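PDB 6Q2F: glycoside hydrolase family protein from Novosphingobium sp. PP1Y, which probably hydrolyses alpha-L-rhamnosides, releasing terminal rhamnose from glycosides as an alpha-L-rhamnosidase. Local coordinates for residues Y553-A558 against I765-L770; A804-L809 against S842-R847; G821-A826 against R847-S852; S852-V857 against R861-Q866. All coordinates share one frame; numbering follows the deposited sequence.

How the interactions relate
All four contacts lie on one side of the chain's centre. Interactions 2, 3 and 4 cluster within a mixed alpha/beta domain built on the sheet that holds strands 734-737, 788-794, 818-820 and 860-863; interaction 1 ties that domain to helix 543-575. Centres of interactions 2 and 3 are about 9 Å apart and those of 3 and 4 about 8 Å, whereas interactions 1 and 4 are separated by about 26 Å. Interactions 2 and 3 alternate along the chain and share R847 on helix 838-848; interaction 4 follows, beginning at S852. F767 packs on A804 and A805, joining interaction 1 to interaction 2, so the contacts form a nearly continuous path from helix 543-575 to the hairpin.

Interaction 1. Residues Y553-A558 against I765-L770; sequences YRRTLA and INFNAL
One face of the F767 ring receives NH2 of R555, which sits 3.1 Å above the ring plane and over its centre, while on the guanidinium side the ring carbon CD1 lies in plane at the edge. The two planes stand 84° apart, so this is a cation-pi contact in which the arginine meets the ring edge-on instead of lying flat on it. It bridges two helices, 543-575 and 767-773, the latter belonging to the alpha/beta domain whose sheet includes strand 762-765. R555 CZ stands 4.5 Å from the centroid of the F767 ring and only 8° off its normal, and NH2 is almost evenly spaced from the six ring carbons. R555 leaves its helix with CG opposite the backbone N (chi1 179°), and F767 does likewise; the arginine then runs extended from CG to NE, which lets a single side chain span helices whose nearest CA atoms, those of R555 and F767, are 11.4 Å apart.

The contact is small, with 82 Å² buried in all. The guanidinium is held from another direction as well: its NH1 makes a salt bridge to E740 and a hydrogen bond to Y551, which probably fix how NH2 is presented to the ring. F767 also packs on E740 and on A804 and A805 of helix 803-814. It opens helix 767-773 directly after the N-cap residue N766, whose OD1 accepts a nearly straight hydrogen bond from A769 N at 2.9 Å.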
loop_
_atom_site.group_PDB
_atom_site.type_symbol
_atom_site.label_atom_id
_atom_site.label_comp_id
_atom_site.label_asym_id
_atom_site.label_seq_id
_atom_site.Cartn_x
_atom_site.Cartn_y
_atom_site.Cartn_z
ATOM N N TYR A 553 22.626 6.643 -7.014
ATOM C CA TYR A 553 22.197 7.736 -6.153
ATOM C C TYR A 553 20.783 7.494 -5.649
ATOM O O TYR A 553 20.520 7.597 -4.447
ATOM C CB TYR A 553 22.307 9.061 -6.908
ATOM C CG TYR A 553 22.197 10.277 -6.026
ATOM C CD1 TYR A 553 23.329 10.830 -5.435
ATOM C CD2 TYR A 553 20.965 10.868 -5.777
ATOM C CE1 TYR A 553 23.235 11.945 -4.631
ATOM C CE2 TYR A 553 20.855 11.981 -4.962
ATOM C CZ TYR A 553 22.002 12.519 -4.395
ATOM O OH TYR A 553 21.917 13.627 -3.587
ATOM N N ARG A 554 19.868 7.132 -6.553
ATOM C CA ARG A 554 18.513 6.788 -6.137
ATOM C C ARG A 554 18.533 5.635 -5.155
ATOM O O ARG A 554 17.761 5.619 -4.190
ATOM C CB ARG A 554 17.649 6.442 -7.356
ATOM C CG ARG A 554 17.377 7.644 -8.278
ATOM C CD ARG A 554 16.268 7.321 -9.274
ATOM N NE ARG A 554 16.563 6.083 -9.983
ATOM C CZ ARG A 554 17.366 6.001 -11.040
ATOM N NH1 ARG A 554 17.947 7.090 -11.531
ATOM N NH2 ARG A 554 17.579 4.831 -11.614
ATOM N N ARG A 555 19.438 4.674 -5.361
ATOM C CA ARG A 555 19.466 3.513 -4.479
ATOM C C ARG A 555 19.946 3.898 -3.088
ATOM O O ARG A 555 19.480 3.345 -2.079
ATOM C CB ARG A 555 20.348 2.423 -5.080
ATOM C CG ARG A 555 20.438 1.183 -4.209
ATOM C CD ARG A 555 20.849 -0.022 -5.021
ATOM N NE ARG A 555 20.979 -1.217 -4.190
ATOM C CZ ARG A 555 21.099 -2.447 -4.677
ATOM N NH1 ARG A 555 21.086 -2.636 -5.992
ATOM N NH2 ARG A 555 21.208 -3.482 -3.850
ATOM N N THR A 556 20.861 4.849 -3.006
ATOM C CA THR A 556 21.299 5.296 -1.693
ATOM C C THR A 556 20.166 5.977 -0.939
ATOM O O THR A 556 20.015 5.786 0.275
ATOM C CB THR A 556 22.497 6.230 -1.857
ATOM O OG1 THR A 556 23.559 5.518 -2.514
ATOM C CG2 THR A 556 22.983 6.730 -0.504
ATOM N N LEU A 557 19.359 6.772 -1.636
ATOM C CA LEU A 557 18.222 7.406 -0.979
ATOM C C LEU A 557 17.253 6.343 -0.465
ATOM O O LEU A 557 16.780 6.413 0.675
ATOM C CB LEU A 557 17.520 8.357 -1.952
ATOM C CG LEU A 557 18.305 9.550 -2.509
ATOM C CD1 LEU A 557 17.553 10.223 -3.648
ATOM C CD2 LEU A 557 18.555 10.559 -1.385
ATOM N N ALA A 558 16.978 5.327 -1.296
ATOM C CA ALA A 558 16.099 4.239 -0.867
ATOM C C ALA A 558 16.682 3.514 0.335
ATOM O O ALA A 558 15.956 3.204 1.281
ATOM C CB ALA A 558 15.856 3.269 -2.021
ATOM N N ILE A 765 11.091 -11.802 -2.226
ATOM C CA ILE A 765 12.340 -11.483 -1.537
ATOM C C ILE A 765 12.987 -10.326 -2.275
ATOM O O ILE A 765 12.981 -10.286 -3.512
ATOM C CB ILE A 765 13.321 -12.678 -1.459
ATOM C CG1 ILE A 765 13.648 -13.225 -2.844
ATOM C CG2 ILE A 765 12.758 -13.789 -0.620
ATOM C CD1 ILE A 765 14.846 -14.206 -2.816
ATOM N N ASN A 766 13.510 -9.366 -1.519
ATOM C CA ASN A 766 14.231 -8.234 -2.068
ATOM C C ASN A 766 15.731 -8.462 -1.906
ATOM O O ASN A 766 16.186 -9.543 -1.503
ATOM C CB ASN A 766 13.756 -6.935 -1.398
ATOM C CG ASN A 766 14.114 -6.865 0.083
ATOM O OD1 ASN A 766 14.499 -7.865 0.691
ATOM N ND2 ASN A 766 13.955 -5.678 0.677
ATOM N N PHE A 767 16.524 -7.442 -2.240
ATOM C CA PHE A 767 17.972 -7.601 -2.186
ATOM C C PHE A 767 18.433 -7.948 -0.775
ATOM O O PHE A 767 19.248 -8.859 -0.594
ATOM C CB PHE A 767 18.649 -6.329 -2.712
ATOM C CG PHE A 767 20.153 -6.295 -2.534
ATOM C CD1 PHE A 767 21.000 -6.781 -3.526
ATOM C CD2 PHE A 767 20.711 -5.743 -1.391
ATOM C CE1 PHE A 767 22.390 -6.735 -3.373
ATOM C CE2 PHE A 767 22.112 -5.681 -1.217
ATOM C CZ PHE A 767 22.949 -6.168 -2.217
ATOM N N ASN A 768 17.904 -7.260 0.241
ATOM C CA ASN A 768 18.340 -7.522 1.615
ATOM C C ASN A 768 18.007 -8.948 2.036
ATOM O O ASN A 768 18.837 -9.640 2.635
ATOM C CB ASN A 768 17.703 -6.551 2.614
ATOM C CG ASN A 768 18.132 -6.868 4.059
ATOM O OD1 ASN A 768 17.463 -7.627 4.777
ATOM N ND2 ASN A 768 19.282 -6.337 4.462
ATOM N N ALA A 769 16.778 -9.389 1.773
ATOM C CA ALA A 769 16.415 -10.761 2.103
ATOM C C ALA A 769 17.305 -11.749 1.357
ATOM O O ALA A 769 17.810 -12.700 1.950
ATOM C CB ALA A 769 14.938 -11.008 1.796
ATOM N N LEU A 770 17.516 -11.530 0.060
ATOM C CA LEU A 770 18.389 -12.416 -0.709
ATOM C C LEU A 770 19.771 -12.525 -0.074
ATOM O O LEU A 770 20.303 -13.630 0.102
ATOM C CB LEU A 770 18.505 -11.927 -2.158
ATOM C CG LEU A 770 19.603 -12.601 -2.991
ATOM C CD1 LEU A 770 19.335 -14.101 -3.171
ATOM C CD2 LEU A 770 19.778 -11.928 -4.348
#

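Interaction 2. Residues A804-L809 against S842-R847; sequences AALRKL and SSLVAR
Apolar packing between L806 and the pair L844 and V845 makes up most of this helix-helix contact. CD2 of L806 touches L844 CB at 3.7 Å and V845 CG2 at the same distance of 3.7 Å, so one methyl group meets two consecutive residues of the facing helix. L806 and L844 lie alongside with their ends pointing opposite ways, and the V845 side chain stands roughly perpendicular to L806. With its CG opposite the backbone N (chi1 -178°), L806 reaches across the interface toward that pair.

A second, more peripheral kind of contact is made by the aliphatic part of R807: its CG lies 3.9 Å from L844 CD1, although R807 sets out from its backbone away from the facing helix. The polar end of R807 forms a salt bridge with E840, one turn before L844 on helix 838-848, adding an ionic link beside the apolar one.

The short helical segments run in the same general direction but cross at 38°, with axes 10.1 Å from each other at closest approach. Helix 803-814 packs on its other flank against helix 767-773 through A804 and A805, while V845 of helix 838-848 leans on A823 and P824 in the loop after strand 818-820.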
loop_
_atom_site.group_PDB
_atom_site.type_symbol
_atom_site.label_atom_id
_atom_site.label_comp_id
_atom_site.label_asym_id
_atom_site.label_seq_id
_atom_site.Cartn_x
_atom_site.Cartn_y
_atom_site.Cartn_z
ATOM N N ALA A 804 26.827 -7.550 -6.488
ATOM C CA ALA A 804 26.578 -7.960 -5.110
ATOM C C ALA A 804 25.439 -8.972 -5.026
ATOM O O ALA A 804 25.527 -9.962 -4.292
ATOM C CB ALA A 804 26.255 -6.732 -4.248
ATOM N N ALA A 805 24.346 -8.732 -5.752
ATOM C CA ALA A 805 23.261 -9.705 -5.752
ATOM C C ALA A 805 23.708 -10.982 -6.434
ATOM O O ALA A 805 23.432 -12.082 -5.952
ATOM C CB ALA A 805 22.014 -9.142 -6.445
ATOM N N LEU A 806 24.394 -10.852 -7.572
ATOM C CA LEU A 806 24.786 -12.037 -8.333
ATOM C C LEU A 806 25.752 -12.900 -7.534
ATOM O O LEU A 806 25.667 -14.139 -7.561
ATOM C CB LEU A 806 25.401 -11.608 -9.659
ATOM C CG LEU A 806 25.827 -12.721 -10.609
ATOM C CD1 LEU A 806 24.625 -13.570 -10.995
ATOM C CD2 LEU A 806 26.441 -12.092 -11.845
ATOM N N ARG A 807 26.665 -12.256 -6.799
ATOM C CA ARG A 807 27.588 -12.972 -5.928
ATOM C C ARG A 807 26.837 -13.839 -4.930
ATOM O O ARG A 807 27.151 -15.020 -4.745
ATOM C CB ARG A 807 28.473 -11.985 -5.182
ATOM C CG ARG A 807 29.692 -11.515 -5.959
ATOM C CD ARG A 807 30.299 -10.286 -5.264
ATOM N NE ARG A 807 31.631 -9.985 -5.770
ATOM C CZ ARG A 807 32.335 -8.923 -5.412
ATOM N NH1 ARG A 807 31.820 -8.057 -4.548
ATOM N NH2 ARG A 807 33.549 -8.733 -5.914
ATOM N N LYS A 808 25.858 -13.247 -4.247
ATOM C CA LYS A 808 25.119 -13.999 -3.245
ATOM C C LYS A 808 24.321 -15.117 -3.889
ATOM O O LYS A 808 24.255 -16.234 -3.364
ATOM C CB LYS A 808 24.195 -13.074 -2.456
ATOM C CG LYS A 808 23.685 -13.742 -1.200
ATOM C CD LYS A 808 24.801 -13.891 -0.156
ATOM C CE LYS A 808 24.403 -14.886 0.932
ATOM N NZ LYS A 808 25.383 -14.960 2.059
ATOM N N LEU A 809 23.722 -14.839 -5.040
ATOM C CA LEU A 809 22.937 -15.853 -5.729
ATOM C C LEU A 809 23.821 -17.013 -6.164
ATOM O O LEU A 809 23.485 -18.182 -5.939
ATOM C CB LEU A 809 22.237 -15.210 -6.917
ATOM C CG LEU A 809 21.189 -16.021 -7.636
ATOM C CD1 LEU A 809 19.882 -16.032 -6.810
ATOM C CD2 LEU A 809 21.003 -15.401 -9.004
ATOM N N SER A 842 30.572 -11.150 -15.338
ATOM C CA SER A 842 30.425 -12.007 -16.511
ATOM C C SER A 842 30.789 -13.456 -16.203
ATOM O O SER A 842 30.168 -14.382 -16.734
ATOM C CB SER A 842 31.286 -11.486 -17.662
ATOM O OG SER A 842 30.675 -10.373 -18.295
ATOM N N SER A 843 31.809 -13.675 -15.373
ATOM C CA SER A 843 32.185 -15.045 -15.035
ATOM C C SER A 843 31.060 -15.738 -14.282
ATOM O O SER A 843 30.749 -16.906 -14.540
ATOM C CB SER A 843 33.467 -15.055 -14.199
ATOM O OG SER A 843 34.540 -14.487 -14.920
ATOM N N LEU A 844 30.445 -15.028 -13.337
ATOM C CA LEU A 844 29.373 -15.622 -12.555
ATOM C C LEU A 844 28.166 -15.914 -13.432
ATOM O O LEU A 844 27.525 -16.959 -13.281
ATOM C CB LEU A 844 29.001 -14.703 -11.389
ATOM C CG LEU A 844 30.076 -14.631 -10.299
ATOM C CD1 LEU A 844 29.692 -13.623 -9.229
ATOM C CD2 LEU A 844 30.278 -15.997 -9.670
ATOM N N VAL A 845 27.844 -15.009 -14.363
ATOM C CA VAL A 845 26.749 -15.300 -15.281
ATOM C C VAL A 845 27.080 -16.535 -16.106
ATOM O O VAL A 845 26.247 -17.434 -16.259
ATOM C CB VAL A 845 26.434 -14.083 -16.167
ATOM C CG1 VAL A 845 25.493 -14.487 -17.292
ATOM C CG2 VAL A 845 25.781 -12.980 -15.331
ATOM N N ALA A 846 28.312 -16.623 -16.623
ATOM C CA ALA A 846 28.678 -17.791 -17.420
ATOM C C ALA A 846 28.609 -19.073 -16.596
ATOM O O ALA A 846 28.251 -20.123 -17.125
ATOM C CB ALA A 846 30.079 -17.619 -18.043
ATOM N N ARG A 847 28.914 -19.006 -15.298
ATOM C CA ARG A 847 28.890 -20.219 -14.483
ATOM C C ARG A 847 27.463 -20.670 -14.196
ATOM O O ARG A 847 27.152 -21.864 -14.296
ATOM C CB ARG A 847 29.655 -20.015 -13.171
ATOM C CG ARG A 847 30.069 -21.353 -12.545
ATOM C CD ARG A 847 30.637 -21.220 -11.133
ATOM N NE ARG A 847 30.730 -22.544 -10.522
ATOM C CZ ARG A 847 31.268 -22.797 -9.331
ATOM N NH1 ARG A 847 31.776 -21.822 -8.601
ATOM N NH2 ARG A 847 31.307 -24.039 -8.873
#

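Interaction 3. Residues G821-A826 against R847-S852; sequences GKAPIA and RLWPGS
The indole of W849 packs tightly against the backbone and side chains of A823 and P824. A823 CA stands 3.6 Å from the centroid of the six-membered ring and P824 CD 3.9 Å from the same centroid, both making CH-pi contacts over one face, and A823 CB approaches W849 CD2 at 3.5 Å. The opposite face is covered near its rim by CB of the preceding L848. At the ring edge NE1 donates a hydrogen bond to G821 O, 2.8 Å long and 161° at the hydrogen, with the acceptor nearly in the indole plane. A chi1 of -72°, with CG opposite the carbonyl carbon, carries the ring toward the loop, and a chi2 of -83° turns its face to A823.

The solvent side is much looser: K822 is exposed and its side chain sets out away from W849. A leucine in place of W849 would probably leave G821 O without its indole donor and open a gap against A823 and P824. The contact combines one directional bond with broad CH-pi packing: the single N-H bond probably sets the rotation of the ring, while the CH-pi contacts hold its face against A823 and P824, where helix 838-848 ends beside the loop following strand 818-820.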
loop_
_atom_site.group_PDB
_atom_site.type_symbol
_atom_site.label_atom_id
_atom_site.label_comp_id
_atom_site.label_asym_id
_atom_site.label_seq_id
_atom_site.Cartn_x
_atom_site.Cartn_y
_atom_site.Cartn_z
ATOM N N GLY A 821 15.317 -19.127 -13.452
ATOM C CA GLY A 821 15.302 -17.843 -14.116
ATOM C C GLY A 821 16.340 -17.781 -15.205
ATOM O O GLY A 821 17.269 -18.584 -15.271
ATOM N N LYS A 822 16.186 -16.784 -16.063
ATOM C CA LYS A 822 17.126 -16.571 -17.144
ATOM C C LYS A 822 18.211 -15.591 -16.714
ATOM O O LYS A 822 18.038 -14.787 -15.783
ATOM C CB LYS A 822 16.400 -16.085 -18.398
ATOM C CG LYS A 822 15.607 -17.216 -19.056
ATOM C CD LYS A 822 14.742 -16.764 -20.222
ATOM C CE LYS A 822 14.015 -17.962 -20.826
ATOM N NZ LYS A 822 12.970 -17.569 -21.821
ATOM N N ALA A 823 19.352 -15.695 -17.387
ATOM C CA ALA A 823 20.518 -14.915 -17.014
ATOM C C ALA A 823 20.212 -13.419 -17.084
ATOM O O ALA A 823 19.595 -12.956 -18.050
ATOM C CB ALA A 823 21.694 -15.259 -17.935
ATOM N N PRO A 824 20.639 -12.635 -16.096
ATOM C CA PRO A 824 20.519 -11.180 -16.216
ATOM C C PRO A 824 21.369 -10.671 -17.369
ATOM O O PRO A 824 22.323 -11.323 -17.798
ATOM C CB PRO A 824 21.040 -10.677 -14.874
ATOM C CG PRO A 824 22.049 -11.695 -14.499
ATOM C CD PRO A 824 21.440 -13.012 -14.917
ATOM N N ILE A 825 21.009 -9.493 -17.873
ATOM C CA ILE A 825 21.660 -8.956 -19.059
ATOM C C ILE A 825 22.623 -7.820 -18.735
ATOM O O ILE A 825 23.465 -7.488 -19.580
ATOM C CB ILE A 825 20.636 -8.477 -20.107
ATOM C CG1 ILE A 825 19.839 -7.295 -19.575
ATOM C CG2 ILE A 825 19.681 -9.608 -20.484
ATOM C CD1 ILE A 825 18.802 -6.801 -20.547
ATOM N N ALA A 826 22.531 -7.216 -17.553
ATOM C CA ALA A 826 23.415 -6.100 -17.231
ATOM C C ALA A 826 23.381 -5.841 -15.732
ATOM O O ALA A 826 22.443 -6.241 -15.040
ATOM C CB ALA A 826 23.014 -4.826 -17.987
ATOM N N ARG A 847 28.914 -19.006 -15.298
ATOM C CA ARG A 847 28.890 -20.219 -14.483
ATOM C C ARG A 847 27.463 -20.670 -14.196
ATOM O O ARG A 847 27.152 -21.864 -14.296
ATOM C CB ARG A 847 29.655 -20.015 -13.171
ATOM C CG ARG A 847 30.069 -21.353 -12.545
ATOM C CD ARG A 847 30.637 -21.220 -11.133
ATOM N NE ARG A 847 30.730 -22.544 -10.522
ATOM C CZ ARG A 847 31.268 -22.797 -9.331
ATOM N NH1 ARG A 847 31.776 -21.822 -8.601
ATOM N NH2 ARG A 847 31.307 -24.039 -8.873
ATOM N N LEU A 848 26.579 -19.739 -13.833
ATOM C CA LEU A 848 25.220 -20.145 -13.503
ATOM C C LEU A 848 24.400 -20.440 -14.745
ATOM O O LEU A 848 23.432 -21.201 -14.668
ATOM C CB LEU A 848 24.496 -19.078 -12.669
ATOM C CG LEU A 848 25.034 -18.648 -11.315
ATOM C CD1 LEU A 848 23.937 -18.117 -10.412
ATOM C CD2 LEU A 848 25.807 -19.757 -10.653
ATOM N N TRP A 849 24.752 -19.843 -15.879
ATOM C CA TRP A 849 23.997 -20.002 -17.123
ATOM C C TRP A 849 24.945 -20.440 -18.230
ATOM O O TRP A 849 25.206 -19.687 -19.175
ATOM C CB TRP A 849 23.271 -18.707 -17.489
ATOM C CG TRP A 849 22.113 -18.439 -16.574
ATOM C CD1 TRP A 849 20.864 -18.963 -16.677
ATOM C CD2 TRP A 849 22.107 -17.603 -15.412
ATOM N NE1 TRP A 849 20.077 -18.504 -15.657
ATOM C CE2 TRP A 849 20.815 -17.669 -14.862
ATOM C CE3 TRP A 849 23.065 -16.801 -14.789
ATOM C CZ2 TRP A 849 20.451 -16.963 -13.715
ATOM C CZ3 TRP A 849 22.706 -16.102 -13.640
ATOM C CH2 TRP A 849 21.413 -16.189 -13.120
ATOM N N PRO A 850 25.477 -21.666 -18.144
ATOM C CA PRO A 850 26.500 -22.092 -19.119
ATOM C C PRO A 850 25.955 -22.335 -20.508
ATOM O O PRO A 850 26.734 -22.318 -21.471
ATOM C CB PRO A 850 27.056 -23.387 -18.514
ATOM C CG PRO A 850 25.941 -23.922 -17.719
ATOM C CD PRO A 850 25.195 -22.719 -17.155
ATOM N N GLY A 851 24.654 -22.570 -20.643
ATOM C CA GLY A 851 24.031 -22.685 -21.944
ATOM C C GLY A 851 22.989 -23.779 -22.020
ATOM O O GLY A 851 22.015 -23.668 -22.772
ATOM N N SER A 852 23.177 -24.843 -21.234
ATOM C CA SER A 852 22.291 -25.998 -21.332
ATOM C C SER A 852 20.849 -25.653 -20.990
ATOM O O SER A 852 19.937 -26.363 -21.430
ATOM C CB SER A 852 22.764 -27.117 -20.410
ATOM O OG SER A 852 22.540 -26.753 -19.060
#

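Interaction 4. Residues S852-V857 against R861-Q866; sequences SGDARV and RVIASQ
The carboxylate of D854 is met by the NE and NH2 edge of R861, one nitrogen to each oxygen: NE bonds to OD1 at 2.9 Å and NH2 to OD2 at 2.9 Å, each through the syn lone pair of its oxygen, with the two planar groups only 20° apart. The guanidinium of R856 stacks over one face of R861, centres 3.9 Å apart, and I863 CD1 lies over the opposite face. These like charges are probably tolerated because D854 OD1 also forms a longer salt bridge with R856 NH1, at 3.6 Å, so one carboxylate serves both arginines. R861 reaches the carboxylate on an extended chain, while a turn at chi2 of R856 (42°) brings its guanidinium over that of R861. Without the R861 guanidinium, as with an alanine here, D854 is likely to be left with the longer R856 bridge and the R856 guanidinium to turn more freely.

The strands beneath set this network. D854, R856, R861 and I863 project from one face of the sheet; A855 and V862 occupy the other, where V862 CG2 also packs on V857 CG2. A855 and V862 form the hydrogen-bonded pair, their reciprocal N-H...O bonds both 3.0 Å between N and O. Beyond it, A864 N donates to G853 O, and an ST turn from S852 OG to D854 N leads into the strand. Farther out, R861 NH1 bonds to A874 O. Together these features mark an antiparallel beta hairpin, whose strand 860-863 also pairs in parallel with strand 818-820 in the domain's mixed sheet.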
loop_
_atom_site.group_PDB
_atom_site.type_symbol
_atom_site.label_atom_id
_atom_site.label_comp_id
_atom_site.label_asym_id
_atom_site.label_seq_id
_atom_site.Cartn_x
_atom_site.Cartn_y
_atom_site.Cartn_z
ATOM N N SER A 852 23.177 -24.843 -21.234
ATOM C CA SER A 852 22.291 -25.998 -21.332
ATOM C C SER A 852 20.849 -25.653 -20.990
ATOM O O SER A 852 19.937 -26.363 -21.430
ATOM C CB SER A 852 22.764 -27.117 -20.410
ATOM O OG SER A 852 22.540 -26.753 -19.060
ATOM N N GLY A 853 20.625 -24.591 -20.215
ATOM C CA GLY A 853 19.286 -24.250 -19.774
ATOM C C GLY A 853 18.810 -24.989 -18.541
ATOM O O GLY A 853 17.724 -24.682 -18.029
ATOM N N ASP A 854 19.582 -25.957 -18.053
ATOM C CA ASP A 854 19.297 -26.671 -16.809
ATOM C C ASP A 854 20.609 -27.279 -16.341
ATOM O O ASP A 854 20.922 -28.430 -16.657
ATOM C CB ASP A 854 18.220 -27.742 -17.010
ATOM C CG ASP A 854 17.735 -28.364 -15.697
ATOM O OD1 ASP A 854 18.462 -28.309 -14.677
ATOM O OD2 ASP A 854 16.618 -28.911 -15.674
ATOM N N ALA A 855 21.385 -26.504 -15.600
ATOM C CA ALA A 855 22.754 -26.858 -15.279
ATOM C C ALA A 855 22.926 -27.135 -13.792
ATOM O O ALA A 855 22.394 -26.409 -12.938
ATOM C CB ALA A 855 23.709 -25.743 -15.699
ATOM N N ARG A 856 23.675 -28.196 -13.497
ATOM C CA ARG A 856 24.214 -28.417 -12.165
ATOM C C ARG A 856 25.402 -27.484 -11.981
ATOM O O ARG A 856 26.315 -27.446 -12.811
ATOM C CB ARG A 856 24.626 -29.879 -11.983
ATOM C CG ARG A 856 23.559 -30.751 -11.288
ATOM C CD ARG A 856 22.172 -30.428 -11.804
ATOM N NE ARG A 856 21.156 -31.346 -11.299
ATOM C CZ ARG A 856 20.092 -31.717 -12.002
ATOM N NH1 ARG A 856 19.917 -31.245 -13.236
ATOM N NH2 ARG A 856 19.212 -32.565 -11.484
ATOM N N VAL A 857 25.373 -26.704 -10.905
ATOM C CA VAL A 857 26.311 -25.613 -10.670
ATOM C C VAL A 857 26.746 -25.744 -9.220
ATOM O O VAL A 857 25.953 -25.458 -8.308
ATOM C CB VAL A 857 25.672 -24.236 -10.924
ATOM C CG1 VAL A 857 26.703 -23.102 -10.778
ATOM C CG2 VAL A 857 24.973 -24.205 -12.288
ATOM N N ARG A 861 21.691 -25.898 -8.568
ATOM C CA ARG A 861 21.063 -26.073 -9.868
ATOM C C ARG A 861 20.444 -24.767 -10.331
ATOM O O ARG A 861 19.833 -24.049 -9.544
ATOM C CB ARG A 861 20.011 -27.183 -9.787
ATOM C CG ARG A 861 19.237 -27.443 -11.053
ATOM C CD ARG A 861 18.247 -28.561 -10.800
ATOM N NE ARG A 861 17.615 -29.040 -12.023
ATOM C CZ ARG A 861 16.663 -29.966 -12.040
ATOM N NH1 ARG A 861 16.247 -30.497 -10.898
ATOM N NH2 ARG A 861 16.122 -30.345 -13.189
ATOM N N VAL A 862 20.600 -24.468 -11.613
ATOM C CA VAL A 862 20.047 -23.272 -12.234
ATOM C C VAL A 862 19.222 -23.733 -13.423
ATOM O O VAL A 862 19.768 -24.295 -14.383
ATOM C CB VAL A 862 21.135 -22.287 -12.686
ATOM C CG1 VAL A 862 20.507 -21.106 -13.441
ATOM C CG2 VAL A 862 21.958 -21.805 -11.500
ATOM N N ILE A 863 17.916 -23.493 -13.368
ATOM C CA ILE A 863 16.994 -23.829 -14.447
ATOM C C ILE A 863 16.663 -22.533 -15.187
ATOM O O ILE A 863 15.993 -21.649 -14.644
ATOM C CB ILE A 863 15.734 -24.516 -13.910
ATOM C CG1 ILE A 863 16.128 -25.723 -13.061
ATOM C CG2 ILE A 863 14.823 -24.931 -15.050
ATOM C CD1 ILE A 863 14.937 -26.473 -12.470
ATOM N N ALA A 864 17.139 -22.412 -16.427
ATOM C CA ALA A 864 17.020 -21.177 -17.201
ATOM C C ALA A 864 15.636 -21.114 -17.842
ATOM O O ALA A 864 15.450 -21.245 -19.050
ATOM C CB ALA A 864 18.136 -21.085 -18.239
ATOM N N SER A 865 14.655 -20.892 -16.983
ATOM C CA SER A 865 13.257 -20.908 -17.367
ATOM C C SER A 865 12.547 -19.757 -16.678
ATOM O O SER A 865 13.006 -19.243 -15.652
ATOM C CB SER A 865 12.602 -22.249 -16.991
ATOM O OG SER A 865 11.222 -22.253 -17.242
ATOM N N GLN A 866 11.429 -19.342 -17.272
ATOM C CA GLN A 866 10.497 -18.405 -16.655
ATOM C C GLN A 866 9.132 -19.070 -16.471
ATOM O O GLN A 866 8.096 -18.402 -16.431
ATOM C CB GLN A 866 10.385 -17.123 -17.481
ATOM C CG GLN A 866 11.741 -16.428 -17.795
ATOM C CD GLN A 866 12.439 -15.822 -16.560
ATOM O OE1 GLN A 866 13.650 -15.572 -16.577
ATOM N NE2 GLN A 866 11.678 -15.581 -15.498
#